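Local coordinates for protein benzoate transport porin BenP (PDB 5DL8) that probably forms a porin channel of the OprD family in the outer membrane of Acinetobacter baumannii, through which small molecules can pass, at residues K228-L233 with K249-K254. Residues are numbered along the deposited sequence; the frame is centred on the assembly and turned at random.
Sequences KHYVGL and KYFNAK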
ATOM      1  N   LYS A 228      11.576 -11.222  -7.034  1.00 25.52           N
ATOM      2  CA  LYS A 228      11.781  -9.774  -6.928  1.00 25.65           C
ATOM      3  C   LYS A 228      12.842  -9.435  -5.893  1.00 26.02           C
ATOM      4  O   LYS A 228      12.824  -9.935  -4.774  1.00 25.94           O
ATOM      5  CB  LYS A 228      10.475  -9.132  -6.611  1.00 27.49           C
ATOM      6  CG  LYS A 228      10.462  -7.634  -6.318  1.00 29.71           C
ATOM      7  CD  LYS A 228       9.099  -7.392  -5.686  1.00 31.62           C
ATOM      8  CE  LYS A 228       8.647  -5.932  -5.450  1.00 32.88           C
ATOM      9  NZ  LYS A 228       8.199  -5.162  -6.660  1.00 33.13           N
ATOM     10  N   HIS A 229      13.783  -8.601  -6.313  1.00 26.35           N
ATOM     11  CA  HIS A 229      14.800  -7.960  -5.393  1.00 26.81           C
ATOM     12  C   HIS A 229      14.507  -6.439  -5.265  1.00 25.26           C
ATOM     13  O   HIS A 229      14.207  -5.747  -6.260  1.00 24.63           O
ATOM     14  CB  HIS A 229      16.262  -8.139  -5.883  1.00 26.62           C
ATOM     15  CG  HIS A 229      16.705  -9.548  -5.988  1.00 27.25           C
ATOM     16  ND1 HIS A 229      17.584 -10.130  -5.083  1.00 28.88           N
ATOM     17  CD2 HIS A 229      16.450 -10.494  -6.922  1.00 26.91           C
ATOM     18  CE1 HIS A 229      17.784 -11.394  -5.419  1.00 28.60           C
ATOM     19  NE2 HIS A 229      17.126 -11.639  -6.534  1.00 28.32           N
ATOM     20  N   TYR A 230      14.666  -5.945  -4.048  1.00 24.63           N
ATOM     21  CA  TYR A 230      14.571  -4.556  -3.747  1.00 23.86           C
ATOM     22  C   TYR A 230      15.714  -4.136  -2.815  1.00 24.50           C
ATOM     23  O   TYR A 230      15.981  -4.773  -1.800  1.00 24.04           O
ATOM     24  CB  TYR A 230      13.196  -4.343  -3.020  1.00 22.82           C
ATOM     25  CG  TYR A 230      13.102  -2.978  -2.315  1.00 21.97           C
ATOM     26  CD1 TYR A 230      12.890  -1.864  -3.055  1.00 22.50           C
ATOM     27  CD2 TYR A 230      13.255  -2.829  -0.971  1.00 23.28           C
ATOM     28  CE1 TYR A 230      12.802  -0.595  -2.515  1.00 23.00           C
ATOM     29  CE2 TYR A 230      13.180  -1.548  -0.341  1.00 23.42           C
ATOM     30  CZ  TYR A 230      12.868  -0.434  -1.155  1.00 24.39           C
ATOM     31  OH  TYR A 230      12.756   0.873  -0.758  1.00 25.49           O
ATOM     32  N   VAL A 231      16.360  -3.039  -3.158  1.00 27.18           N
ATOM     33  CA  VAL A 231      17.294  -2.320  -2.266  1.00 27.77           C
ATOM     34  C   VAL A 231      16.812  -0.897  -2.139  1.00 26.42           C
ATOM     35  O   VAL A 231      16.628  -0.124  -3.158  1.00 24.57           O
ATOM     36  CB  VAL A 231      18.756  -2.290  -2.765  1.00 30.63           C
ATOM     37  CG1 VAL A 231      19.686  -1.688  -1.706  1.00 32.52           C
ATOM     38  CG2 VAL A 231      19.284  -3.670  -2.907  1.00 31.94           C
ATOM     39  N   GLY A 232      16.647  -0.509  -0.901  1.00 26.73           N
ATOM     40  CA  GLY A 232      16.188   0.894  -0.590  1.00 28.44           C
ATOM     41  C   GLY A 232      17.271   1.507   0.307  1.00 29.49           C
ATOM     42  O   GLY A 232      17.690   0.855   1.205  1.00 30.61           O
ATOM     43  N   LEU A 233      17.795   2.690   0.002  1.00 30.67           N
ATOM     44  CA  LEU A 233      18.634   3.494   0.960  1.00 32.39           C
ATOM     45  C   LEU A 233      18.026   4.868   1.207  1.00 32.94           C
ATOM     46  O   LEU A 233      17.598   5.580   0.264  1.00 31.03           O
ATOM     47  CB  LEU A 233      20.014   3.748   0.410  1.00 34.37           C
ATOM     48  CG  LEU A 233      20.819   2.443   0.177  1.00 37.00           C
ATOM     49  CD1 LEU A 233      22.035   2.784  -0.693  1.00 41.54           C
ATOM     50  CD2 LEU A 233      21.356   1.724   1.384  1.00 36.76           C
ATOM     51  N   LYS A 249      15.982   4.001  -4.585  1.00 24.89           N
ATOM     52  CA  LYS A 249      15.309   2.757  -4.617  1.00 25.45           C
ATOM     53  C   LYS A 249      15.627   1.940  -5.882  1.00 24.69           C
ATOM     54  O   LYS A 249      15.548   2.456  -7.001  1.00 24.66           O
ATOM     55  CB  LYS A 249      13.790   3.011  -4.541  1.00 25.52           C
ATOM     56  CG  LYS A 249      13.486   3.746  -3.220  1.00 26.55           C
ATOM     57  CD  LYS A 249      12.093   4.251  -3.078  1.00 26.95           C
ATOM     58  CE  LYS A 249      11.664   4.538  -1.691  1.00 27.25           C
ATOM     59  NZ  LYS A 249      11.231   3.341  -1.003  1.00 26.81           N
ATOM     60  N   TYR A 250      15.905   0.640  -5.708  1.00 25.38           N
ATOM     61  CA  TYR A 250      16.180  -0.276  -6.845  1.00 23.97           C
ATOM     62  C   TYR A 250      15.341  -1.519  -6.726  1.00 22.91           C
ATOM     63  O   TYR A 250      15.364  -2.234  -5.714  1.00 23.37           O
ATOM     64  CB  TYR A 250      17.644  -0.633  -6.966  1.00 23.81           C
ATOM     65  CG  TYR A 250      17.950  -1.693  -8.050  1.00 24.85           C
ATOM     66  CD1 TYR A 250      18.084  -1.334  -9.353  1.00 25.57           C
ATOM     67  CD2 TYR A 250      18.126  -3.029  -7.740  1.00 25.60           C
ATOM     68  CE1 TYR A 250      18.371  -2.282 -10.358  1.00 26.18           C
ATOM     69  CE2 TYR A 250      18.463  -3.944  -8.675  1.00 25.79           C
ATOM     70  CZ  TYR A 250      18.545  -3.562 -10.005  1.00 27.16           C
ATOM     71  OH  TYR A 250      18.781  -4.485 -11.002  1.00 27.51           O
ATOM     72  N   PHE A 251      14.556  -1.727  -7.749  1.00 22.22           N
ATOM     73  CA  PHE A 251      13.788  -2.982  -7.904  1.00 23.00           C
ATOM     74  C   PHE A 251      14.292  -3.818  -9.125  1.00 21.65           C
ATOM     75  O   PHE A 251      14.483  -3.277 -10.248  1.00 19.80           O
ATOM     76  CB  PHE A 251      12.243  -2.746  -8.105  1.00 22.87           C
ATOM     77  CG  PHE A 251      11.502  -2.162  -6.942  1.00 23.85           C
ATOM     78  CD1 PHE A 251      11.479  -0.833  -6.731  1.00 24.71           C
ATOM     79  CD2 PHE A 251      10.757  -2.944  -6.149  1.00 25.09           C
ATOM     80  CE1 PHE A 251      10.797  -0.279  -5.649  1.00 26.15           C
ATOM     81  CE2 PHE A 251      10.047  -2.452  -5.086  1.00 24.75           C
ATOM     82  CZ  PHE A 251      10.050  -1.117  -4.815  1.00 26.79           C
ATOM     83  N   ASN A 252      14.294  -5.122  -8.943  1.00 22.08           N
ATOM     84  CA  ASN A 252      14.558  -6.040 -10.067  1.00 23.92           C
ATOM     85  C   ASN A 252      13.511  -7.129 -10.023  1.00 24.34           C
ATOM     86  O   ASN A 252      13.447  -7.802  -9.035  1.00 24.98           O
ATOM     87  CB  ASN A 252      15.918  -6.705  -9.888  1.00 25.08           C
ATOM     88  CG  ASN A 252      16.469  -7.431 -11.159  1.00 26.37           C
ATOM     89  OD1 ASN A 252      16.033  -8.546 -11.552  1.00 28.13           O
ATOM     90  ND2 ASN A 252      17.481  -6.842 -11.744  1.00 26.47           N
ATOM     91  N   ALA A 253      12.801  -7.305 -11.137  1.00 24.43           N
ATOM     92  CA  ALA A 253      11.749  -8.371 -11.345  1.00 25.81           C
ATOM     93  C   ALA A 253      12.047  -9.295 -12.597  1.00 26.04           C
ATOM     94  O   ALA A 253      12.189  -8.856 -13.725  1.00 24.33           O
ATOM     95  CB  ALA A 253      10.378  -7.731 -11.499  1.00 24.29           C
ATOM     96  N   LYS A 254      12.029 -10.573 -12.339  1.00 27.99           N
ATOM     97  CA  LYS A 254      12.298 -11.555 -13.323  1.00 31.77           C
ATOM     98  C   LYS A 254      11.452 -12.785 -13.194  1.00 32.22           C
ATOM     99  O   LYS A 254      11.298 -13.308 -12.091  1.00 30.45           O
ATOM    100  CB  LYS A 254      13.775 -11.965 -13.156  1.00 35.99           C
ATOM    101  CG  LYS A 254      14.371 -12.454 -14.400  1.00 40.11           C
ATOM    102  CD  LYS A 254      14.793 -11.250 -15.256  1.00 43.51           C
ATOM    103  CE  LYS A 254      15.351 -11.749 -16.636  1.00 46.53           C
ATOM    104  NZ  LYS A 254      14.339 -12.342 -17.634  1.00 47.47           N
TER
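The rings of Y230 and F251 meet at an oblique angle, planes 45° apart: CD1 of Y230 sits over one face of F251, near its rim and 3.4 Å from F251 CZ. Beneath one face of the Y230 ring runs the backbone N of G232, a residue whose lack of a side chain leaves room for the phenol to lie along its own strand. At the edge of that ring, close to its plane, the ammonium of K249 donates a hydrogen bond from NZ to Y230 OH (2.9 Å). The final bend of K249 (chi4 -82°) turns NZ to the hydroxyl, and the same nitrogen also bonds to Y304 O, so this buried ammonium has two acceptors. K228 reaches F251 from the other strand, its NZ lying obliquely 3.4 Å from F251 CD2 while bonding to Y293 OH; a long, flexible lysine can skirt a ring and still deliver its charge to a polar partner.

Two hydrogen-bonded pairs join the backbones: H229 with N252 (N252 N to H229 O, 2.8 Å) and V231 with Y250. Between them Y230 and F251 form a non-hydrogen-bonded pair, which brings the two rings together. On the face of H229, V231, Y250 and N252, N252 ND2 donates to Y250 OH at 2.8 Å, almost in the amide plane, and E265 also hydrogen-bonds that hydroxyl; H229 ND1 and Y217 OH share a hydrogen bond.

These antiparallel segments belong to the hairpin of strands 226-238 and 243-255 in the wall of the porin's β-barrel. Strands 213-222 and 263-275 continue the wall beyond 226-238 and 243-255 respectively. F305 meets F251 edge-to-face on the inward-facing side, with K228, Y230 and K249; the other face, where L233 touches detergent, is consistent with the barrel's outer surface.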